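Local coordinates for protein CalG4 (Micromonospora echinospora, PDB 3IA7) that is a two-domain protein of the GT-B fold, with a parallel beta sheet sandwiched by helices in each domain, at residues F9-G14 against V110-A115; P126-T131 against E186-V191; G133-E138 against E206-V211. One frame throughout, in Å; residues are numbered along the deposited sequence.

Contact 1: residues F9-G14 against V110-A115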
loop_
_atom_site.group_PDB
_atom_site.type_symbol
_atom_site.label_atom_id
_atom_site.label_comp_id
_atom_site.label_asym_id
_atom_site.label_seq_id
_atom_site.Cartn_x
_atom_site.Cartn_y
_atom_site.Cartn_z
ATOM N N PHE A 9 18.419 4.703 -9.279
ATOM C CA PHE A 9 17.172 4.857 -10.045
ATOM C C PHE A 9 17.138 6.249 -10.658
ATOM O O PHE A 9 17.289 7.256 -9.983
ATOM C CB PHE A 9 15.950 4.714 -9.133
ATOM C CG PHE A 9 15.588 3.318 -8.796
ATOM C CD1 PHE A 9 16.446 2.507 -8.043
ATOM C CD2 PHE A 9 14.348 2.811 -9.173
ATOM C CE1 PHE A 9 16.083 1.182 -7.708
ATOM C CE2 PHE A 9 13.964 1.492 -8.833
ATOM C CZ PHE A 9 14.859 0.668 -8.104
ATOM N N ALA A 10 16.942 6.305 -11.949
ATOM C CA ALA A 10 16.705 7.594 -12.645
ATOM C C ALA A 10 15.240 7.659 -13.069
ATOM O O ALA A 10 14.775 6.792 -13.870
ATOM C CB ALA A 10 17.634 7.712 -13.876
ATOM N N ASN A 11 14.505 8.669 -12.585
ATOM C CA ASN A 11 13.104 8.797 -12.914
ATOM C C ASN A 11 12.720 10.263 -13.116
ATOM O O ASN A 11 13.415 11.182 -12.635
ATOM C CB ASN A 11 12.195 8.188 -11.818
ATOM C CG ASN A 11 10.846 7.644 -12.387
ATOM O OD1 ASN A 11 10.416 7.960 -13.506
ATOM N ND2 ASN A 11 10.240 6.752 -11.641
ATOM N N VAL A 12 11.650 10.468 -13.867
ATOM C CA VAL A 12 11.103 11.803 -14.063
ATOM C C VAL A 12 10.169 12.108 -12.860
ATOM O O VAL A 12 9.768 11.209 -12.128
ATOM C CB VAL A 12 10.384 11.943 -15.438
ATOM C CG1 VAL A 12 9.215 11.005 -15.501
ATOM C CG2 VAL A 12 9.876 13.395 -15.661
ATOM N N GLN A 13 9.850 13.375 -12.637
ATOM C CA GLN A 13 8.915 13.656 -11.562
ATOM C C GLN A 13 7.495 13.321 -12.064
ATOM O O GLN A 13 7.246 13.256 -13.263
ATOM C CB GLN A 13 9.094 15.081 -11.024
ATOM C CG GLN A 13 8.836 16.133 -11.986
ATOM C CD GLN A 13 8.558 17.507 -11.345
ATOM O OE1 GLN A 13 8.701 17.758 -10.098
ATOM N NE2 GLN A 13 8.195 18.425 -12.220
ATOM N N GLY A 14 6.571 13.088 -11.159
ATOM C CA GLY A 14 5.206 12.828 -11.565
ATOM C C GLY A 14 4.775 11.534 -10.929
ATOM O O GLY A 14 5.514 10.518 -10.927
ATOM N N VAL A 110 11.101 4.403 -18.270
ATOM C CA VAL A 110 11.068 4.597 -19.736
ATOM C C VAL A 110 11.025 6.068 -20.203
ATOM O O VAL A 110 11.627 6.404 -21.223
ATOM C CB VAL A 110 9.941 3.763 -20.387
ATOM C CG1 VAL A 110 8.579 4.281 -19.925
ATOM C CG2 VAL A 110 10.061 3.774 -21.957
ATOM N N PHE A 111 10.394 6.957 -19.446
ATOM C CA PHE A 111 10.374 8.370 -19.882
ATOM C C PHE A 111 11.825 8.956 -19.967
ATOM O O PHE A 111 12.234 9.472 -21.025
ATOM C CB PHE A 111 9.463 9.186 -18.974
ATOM C CG PHE A 111 9.415 10.683 -19.315
ATOM C CD1 PHE A 111 8.242 11.254 -19.801
ATOM C CD2 PHE A 111 10.526 11.492 -19.119
ATOM C CE1 PHE A 111 8.210 12.653 -20.131
ATOM C CE2 PHE A 111 10.504 12.883 -19.452
ATOM C CZ PHE A 111 9.337 13.437 -19.931
ATOM N N PRO A 112 12.615 8.869 -18.893
ATOM C CA PRO A 112 14.045 9.211 -19.052
ATOM C C PRO A 112 14.960 8.103 -19.615
ATOM O O PRO A 112 16.084 7.923 -19.117
ATOM C CB PRO A 112 14.461 9.567 -17.594
ATOM C CG PRO A 112 13.645 8.547 -16.767
ATOM C CD PRO A 112 12.284 8.588 -17.473
ATOM N N PHE A 113 14.550 7.416 -20.693
ATOM C CA PHE A 113 15.370 6.293 -21.123
ATOM C C PHE A 113 16.678 6.798 -21.745
ATOM O O PHE A 113 17.651 6.078 -21.685
ATOM C CB PHE A 113 14.655 5.379 -22.105
ATOM C CG PHE A 113 14.581 5.926 -23.521
ATOM C CD1 PHE A 113 15.507 5.499 -24.479
ATOM C CD2 PHE A 113 13.583 6.811 -23.905
ATOM C CE1 PHE A 113 15.501 5.975 -25.832
ATOM C CE2 PHE A 113 13.526 7.271 -25.283
ATOM C CZ PHE A 113 14.488 6.825 -26.230
ATOM N N ILE A 114 16.673 7.998 -22.357
ATOM C CA ILE A 114 17.904 8.522 -22.912
ATOM C C ILE A 114 18.932 8.755 -21.789
ATOM O O ILE A 114 20.073 8.293 -21.847
ATOM C CB ILE A 114 17.680 9.801 -23.752
ATOM C CG1 ILE A 114 16.735 9.466 -24.932
ATOM C CG2 ILE A 114 19.025 10.355 -24.224
ATOM C CD1 ILE A 114 16.103 10.661 -25.579
ATOM N N ALA A 115 18.501 9.411 -20.739
ATOM C CA ALA A 115 19.377 9.601 -19.556
ATOM C C ALA A 115 19.843 8.273 -19.020
ATOM O O ALA A 115 21.009 8.081 -18.726
ATOM C CB ALA A 115 18.592 10.360 -18.448
#

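Contact 2: residues P126-T131 against E186-V191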
loop_
_atom_site.group_PDB
_atom_site.type_symbol
_atom_site.label_atom_id
_atom_site.label_comp_id
_atom_site.label_asym_id
_atom_site.label_seq_id
_atom_site.Cartn_x
_atom_site.Cartn_y
_atom_site.Cartn_z
ATOM N N PRO A 126 25.570 -2.121 -16.285
ATOM C CA PRO A 126 24.326 -2.697 -16.791
ATOM C C PRO A 126 23.150 -1.810 -16.409
ATOM O O PRO A 126 23.250 -0.965 -15.472
ATOM C CB PRO A 126 24.246 -4.076 -16.094
ATOM C CG PRO A 126 24.987 -3.878 -14.818
ATOM C CD PRO A 126 26.122 -2.888 -15.150
ATOM N N ALA A 127 22.062 -1.916 -17.163
ATOM C CA ALA A 127 20.898 -1.106 -16.887
ATOM C C ALA A 127 19.639 -1.944 -16.964
ATOM O O ALA A 127 19.623 -2.972 -17.644
ATOM C CB ALA A 127 20.803 0.127 -17.879
ATOM N N VAL A 128 18.621 -1.522 -16.217
ATOM C CA VAL A 128 17.309 -2.137 -16.214
ATOM C C VAL A 128 16.321 -1.053 -16.534
ATOM O O VAL A 128 16.365 0.013 -15.908
ATOM C CB VAL A 128 16.937 -2.648 -14.790
ATOM C CG1 VAL A 128 15.426 -3.078 -14.710
ATOM C CG2 VAL A 128 17.873 -3.727 -14.320
ATOM N N ARG A 129 15.393 -1.332 -17.454
ATOM C CA ARG A 129 14.340 -0.410 -17.774
ATOM C C ARG A 129 13.068 -0.711 -16.921
ATOM O O ARG A 129 12.664 -1.885 -16.760
ATOM C CB ARG A 129 13.983 -0.507 -19.265
ATOM C CG ARG A 129 12.804 0.433 -19.641
ATOM C CD ARG A 129 12.561 0.433 -21.194
ATOM N NE ARG A 129 13.790 0.878 -21.906
ATOM C CZ ARG A 129 13.816 1.401 -23.126
ATOM N NH1 ARG A 129 12.682 1.543 -23.811
ATOM N NH2 ARG A 129 14.975 1.820 -23.644
ATOM N N LEU A 130 12.401 0.345 -16.498
ATOM C CA LEU A 130 11.079 0.218 -15.873
ATOM C C LEU A 130 10.006 0.885 -16.679
ATOM O O LEU A 130 10.205 1.979 -17.231
ATOM C CB LEU A 130 11.070 0.914 -14.500
ATOM C CG LEU A 130 12.096 0.570 -13.427
ATOM C CD1 LEU A 130 11.797 1.463 -12.091
ATOM C CD2 LEU A 130 12.212 -0.982 -13.087
ATOM N N THR A 131 8.816 0.285 -16.681
ATOM C CA THR A 131 7.666 1.024 -17.235
ATOM C C THR A 131 6.369 0.682 -16.530
ATOM O O THR A 131 6.097 -0.481 -16.256
ATOM C CB THR A 131 7.516 0.886 -18.818
ATOM O OG1 THR A 131 6.378 1.637 -19.253
ATOM C CG2 THR A 131 7.398 -0.583 -19.271
ATOM N N GLU A 186 16.204 -3.019 -23.788
ATOM C CA GLU A 186 17.062 -3.149 -22.602
ATOM C C GLU A 186 17.352 -4.607 -22.218
ATOM O O GLU A 186 16.594 -5.497 -22.579
ATOM C CB GLU A 186 16.441 -2.398 -21.403
ATOM C CG GLU A 186 17.495 -2.089 -20.315
ATOM C CD GLU A 186 18.806 -1.522 -20.906
ATOM O OE1 GLU A 186 18.851 -0.327 -21.251
ATOM O OE2 GLU A 186 19.774 -2.292 -21.093
ATOM N N GLY A 187 18.484 -4.857 -21.559
ATOM C CA GLY A 187 18.828 -6.237 -21.118
ATOM C C GLY A 187 17.736 -6.845 -20.217
ATOM O O GLY A 187 17.515 -8.067 -20.222
ATOM N N LEU A 188 17.075 -5.984 -19.434
ATOM C CA LEU A 188 15.911 -6.348 -18.587
ATOM C C LEU A 188 14.923 -5.180 -18.534
ATOM O O LEU A 188 15.313 -4.010 -18.364
ATOM C CB LEU A 188 16.327 -6.742 -17.131
ATOM C CG LEU A 188 15.166 -7.031 -16.136
ATOM C CD1 LEU A 188 14.396 -8.337 -16.563
ATOM C CD2 LEU A 188 15.657 -7.078 -14.659
ATOM N N THR A 189 13.635 -5.497 -18.708
ATOM C CA THR A 189 12.585 -4.508 -18.599
ATOM C C THR A 189 11.534 -5.051 -17.627
ATOM O O THR A 189 11.010 -6.157 -17.846
ATOM C CB THR A 189 11.929 -4.217 -19.985
ATOM O OG1 THR A 189 12.944 -3.719 -20.915
ATOM C CG2 THR A 189 10.851 -3.103 -19.818
ATOM N N ILE A 190 11.258 -4.278 -16.575
ATOM C CA ILE A 190 10.268 -4.587 -15.586
ATOM C C ILE A 190 9.042 -3.754 -15.947
ATOM O O ILE A 190 9.070 -2.504 -15.976
ATOM C CB ILE A 190 10.734 -4.258 -14.112
ATOM C CG1 ILE A 190 12.146 -4.835 -13.804
ATOM C CG2 ILE A 190 9.601 -4.657 -13.051
ATOM C CD1 ILE A 190 12.227 -6.300 -13.674
ATOM N N VAL A 191 7.961 -4.458 -16.254
ATOM C CA VAL A 191 6.746 -3.823 -16.693
ATOM C C VAL A 191 5.711 -3.991 -15.592
ATOM O O VAL A 191 5.398 -5.147 -15.203
ATOM C CB VAL A 191 6.229 -4.524 -17.989
ATOM C CG1 VAL A 191 4.943 -3.870 -18.430
ATOM C CG2 VAL A 191 7.270 -4.450 -19.112
HETATM O O HOH W 1 22.095 -2.945 -19.840
#

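Contact 3: residues G133-E138 against E206-V211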
loop_
_atom_site.group_PDB
_atom_site.type_symbol
_atom_site.label_atom_id
_atom_site.label_comp_id
_atom_site.label_asym_id
_atom_site.label_seq_id
_atom_site.Cartn_x
_atom_site.Cartn_y
_atom_site.Cartn_z
ATOM N N GLY A 133 3.694 1.590 -18.197
ATOM C CA GLY A 133 2.781 1.551 -19.408
ATOM C C GLY A 133 3.150 0.327 -20.242
ATOM O O GLY A 133 3.936 -0.497 -19.780
ATOM N N PHE A 134 2.614 0.208 -21.461
ATOM C CA PHE A 134 2.882 -0.945 -22.305
ATOM C C PHE A 134 4.348 -0.988 -22.678
ATOM O O PHE A 134 4.973 0.047 -22.978
ATOM C CB PHE A 134 2.017 -0.891 -23.581
ATOM C CG PHE A 134 0.542 -0.873 -23.301
ATOM C CD1 PHE A 134 0.012 -1.707 -22.304
ATOM C CD2 PHE A 134 -0.313 -0.042 -24.001
ATOM C CE1 PHE A 134 -1.359 -1.719 -22.008
ATOM C CE2 PHE A 134 -1.719 -0.060 -23.724
ATOM C CZ PHE A 134 -2.225 -0.903 -22.714
ATOM N N ALA A 135 4.892 -2.198 -22.619
ATOM C CA ALA A 135 6.184 -2.492 -23.225
ATOM C C ALA A 135 6.220 -2.340 -24.780
ATOM O O ALA A 135 5.176 -2.458 -25.445
ATOM C CB ALA A 135 6.603 -3.893 -22.806
ATOM N N ALA A 136 7.409 -2.104 -25.321
ATOM C CA ALA A 136 7.597 -1.918 -26.758
ATOM C C ALA A 136 8.615 -2.918 -27.231
ATOM O O ALA A 136 9.604 -3.231 -26.544
ATOM C CB ALA A 136 8.043 -0.477 -27.104
ATOM N N ASN A 137 8.346 -3.455 -28.406
ATOM C CA ASN A 137 9.344 -4.249 -29.119
ATOM C C ASN A 137 9.096 -4.088 -30.615
ATOM O O ASN A 137 8.312 -3.232 -31.044
ATOM C CB ASN A 137 9.313 -5.730 -28.658
ATOM C CG ASN A 137 8.002 -6.465 -29.041
ATOM O OD1 ASN A 137 7.158 -5.920 -29.747
ATOM N ND2 ASN A 137 7.850 -7.719 -28.563
ATOM N N GLU A 138 9.671 -4.961 -31.429
ATOM C CA GLU A 138 9.499 -4.792 -32.888
ATOM C C GLU A 138 8.055 -4.988 -33.370
ATOM O O GLU A 138 7.714 -4.603 -34.493
ATOM C CB GLU A 138 10.477 -5.682 -33.646
ATOM C CG GLU A 138 10.107 -7.151 -33.597
ATOM C CD GLU A 138 10.686 -7.917 -32.389
ATOM O OE1 GLU A 138 11.011 -7.309 -31.318
ATOM O OE2 GLU A 138 10.800 -9.174 -32.545
ATOM N N GLU A 206 12.088 -13.256 -22.831
ATOM C CA GLU A 206 12.375 -13.350 -21.407
ATOM C C GLU A 206 13.049 -12.091 -20.830
ATOM O O GLU A 206 13.096 -11.979 -19.619
ATOM C CB GLU A 206 13.218 -14.601 -21.068
ATOM C CG GLU A 206 14.529 -14.644 -21.818
ATOM C CD GLU A 206 14.313 -14.979 -23.304
ATOM O OE1 GLU A 206 13.250 -15.569 -23.648
ATOM O OE2 GLU A 206 15.176 -14.603 -24.127
ATOM N N ARG A 207 13.524 -11.166 -21.671
ATOM C CA ARG A 207 14.001 -9.838 -21.203
ATOM C C ARG A 207 12.889 -8.939 -20.646
ATOM O O ARG A 207 13.156 -7.864 -20.106
ATOM C CB ARG A 207 14.725 -9.108 -22.311
ATOM C CG ARG A 207 16.045 -9.786 -22.811
ATOM C CD ARG A 207 16.511 -8.994 -24.005
ATOM N NE ARG A 207 15.585 -9.134 -25.139
ATOM C CZ ARG A 207 15.804 -8.613 -26.344
ATOM N NH1 ARG A 207 16.895 -7.904 -26.550
ATOM N NH2 ARG A 207 14.932 -8.782 -27.333
ATOM N N PHE A 208 11.633 -9.332 -20.793
ATOM C CA PHE A 208 10.518 -8.524 -20.256
ATOM C C PHE A 208 9.879 -9.289 -19.094
ATOM O O PHE A 208 9.416 -10.418 -19.286
ATOM C CB PHE A 208 9.477 -8.228 -21.337
ATOM C CG PHE A 208 10.013 -7.376 -22.469
ATOM C CD1 PHE A 208 9.827 -5.991 -22.452
ATOM C CD2 PHE A 208 10.763 -7.946 -23.491
ATOM C CE1 PHE A 208 10.324 -5.177 -23.495
ATOM C CE2 PHE A 208 11.318 -7.153 -24.518
ATOM C CZ PHE A 208 11.071 -5.757 -24.531
ATOM N N ALA A 209 9.892 -8.704 -17.903
ATOM C CA ALA A 209 9.150 -9.295 -16.781
ATOM C C ALA A 209 7.836 -8.512 -16.491
ATOM O O ALA A 209 7.857 -7.325 -16.117
ATOM C CB ALA A 209 10.032 -9.370 -15.525
ATOM N N PHE A 210 6.702 -9.175 -16.670
ATOM C CA PHE A 210 5.369 -8.491 -16.412
ATOM C C PHE A 210 4.978 -8.732 -14.945
ATOM O O PHE A 210 4.382 -9.777 -14.593
ATOM C CB PHE A 210 4.297 -8.965 -17.414
ATOM C CG PHE A 210 4.644 -8.605 -18.847
ATOM C CD1 PHE A 210 4.224 -7.366 -19.377
ATOM C CD2 PHE A 210 5.468 -9.437 -19.603
ATOM C CE1 PHE A 210 4.585 -6.990 -20.707
ATOM C CE2 PHE A 210 5.862 -9.093 -20.949
ATOM C CZ PHE A 210 5.424 -7.844 -21.479
ATOM N N VAL A 211 5.392 -7.818 -14.074
ATOM C CA VAL A 211 5.259 -8.033 -12.615
ATOM C C VAL A 211 3.948 -7.528 -12.014
ATOM O O VAL A 211 3.633 -7.760 -10.839
ATOM C CB VAL A 211 6.519 -7.523 -11.809
ATOM C CG1 VAL A 211 7.834 -8.217 -12.335
ATOM C CG2 VAL A 211 6.555 -5.961 -11.846
#

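Contact 1: residues F9-G14 against V110-A115
N11 and P112 mark the closest backbone approach, their CA atoms 6.2 Å apart, where the chain leaving strand 6-10 passes the inverse gamma turn centred on P112 that leads into helix 113-123. Strand 6-10 and strand 105-109 are neighbours in the Rossmann-like N-terminal sheet. The order 3-2-1-4-5 makes the chain connections depart in opposite directions from this pair, so the contact is a worked example of the topological switch point, the crevice above the C-terminal ends of two such strands. No hydrogen bond joins the two segments here; they meet by shape. The P112 ring points its CG at the backbone of the other segment, 3.6 Å from A10 O and 3.9 Å from N11 CA. Next to it V12 and F111 cross at about a right angle. V12 CG2 stands over one face of the phenyl ring in a CH-pi contact, 4.2 Å from the centroid and 25° off the normal, while V12 CB comes to 3.7 Å from F111 CD2. The valine torsion (chi1 62°) sets CG1 between the backbone N and the carbonyl carbon and brings it 3.8 Å from F111 CG, so both methyls lean on the ring. Y83, on helix 75-98, meets the F111 ring edge-to-face. The amide of N11 is gripped at both ends: ND2 serves H17 O and Y37 OH, while OD1, met well to the side of its C=O direction, takes a bent 2.8 Å hydrogen bond from V12 N.

Contact 2: residues P126-T131 against E186-V191
E186 OE2, lying against the A127 backbone, accepts hydrogen bonds from G187 N at 2.9 Å and from a water at 2.7 Å; the same water accepts from A127 N. Chi1 (-160°) of E186 carries CG to 3.6 Å from R129 N, and the bend at chi2 (46°) then turns the carboxylate back along the A127 backbone. Its other oxygen, OE1, bonds to Y108 OH, which also partners R129 NE, so one tyrosine links the two ionisable side chains. Beyond this lies regular parallel sheet of the Rossmann-like N-terminal domain: R129 N binds L188 O at 2.8 Å, R129 O receives I190 N, and T131 N returns to I190 O. On one face L130 and I190 run side by side, with L130 CD2 3.7 Å from I190 CB, and V128 CG1 lies 3.8 Å from I190 CG1. On the other, T131 CG2 meets V191 CG2 at 3.9 Å. Strand 105-109 flanks strand 127-131 on its far edge. Helix 113-123 covers the face of A127, R129 and E186, whereas helix 385-400, the last of the chain, packs on V128, L188 and I190, crossing back to the N-terminal domain as in many GT-B proteins.

Contact 3: residues G133-E138 against E206-V211
F208 and A135 carry most of this contact, with F210 in third place. The alanine lies in the loop after strand 127-131, the two phenylalanines on strand 208-210, and the backbones stay well apart, with 8.0 Å between A135 CA and F208 CA; the aromatic rings fill the distance. This is a plain example of a loop at the C-terminal end of one strand folding over side chains of the outermost strand of the sheet, without a hydrogen bond between them. The single methyl of A135 touches both rings: CB is 3.9 Å from F208 CD1 and 4.3 Å from F210 CE1, approaching each obliquely. Since F208 and F210 are two residues apart on a strand, they project from the same face of the sheet, and the methyl rests where the two rings come side by side. With CG beside the backbone N (chi1 -64°), the F208 ring extends beneath the loop until its far end reaches the next peptide, CZ lying 3.5 Å from A136 O. N137 adds its CB, a looser 4.5 Å from F208 CZ. Q198 OE1 accepts from A135 N, and N137 is anchored by T203 OG1 at ND2 and by H139 N at OD1. Strand 208-210 pairs with strand 189-191, whose V191 also touches A135, while A209 and V211 turn to the opposite face and pack on helix 385-400.

All three contacts belong to the same N-terminal parallel sheet, from its middle toward one edge. Contacts 1 and 2 touch through V110 N and L130 O, a probable hydrogen bond; contacts 2 and 3 share the neighbouring strands 189-191 and 208-210, and their segments alternate along the chain. Contacts 1 and 3, centres about 17 Å apart, do not touch. Contact 2 alone is strand pairing, rich in backbone hydrogen bonds. Contact 1 fits a proline and a phenylalanine against a strand end and its following turn; contact 3 lays a loop on two strand phenylalanines; neither has a hydrogen bond across its segments. Contacts 1 and 2 involve no exposed residue; contact 3, largely buried, includes the exposed A136.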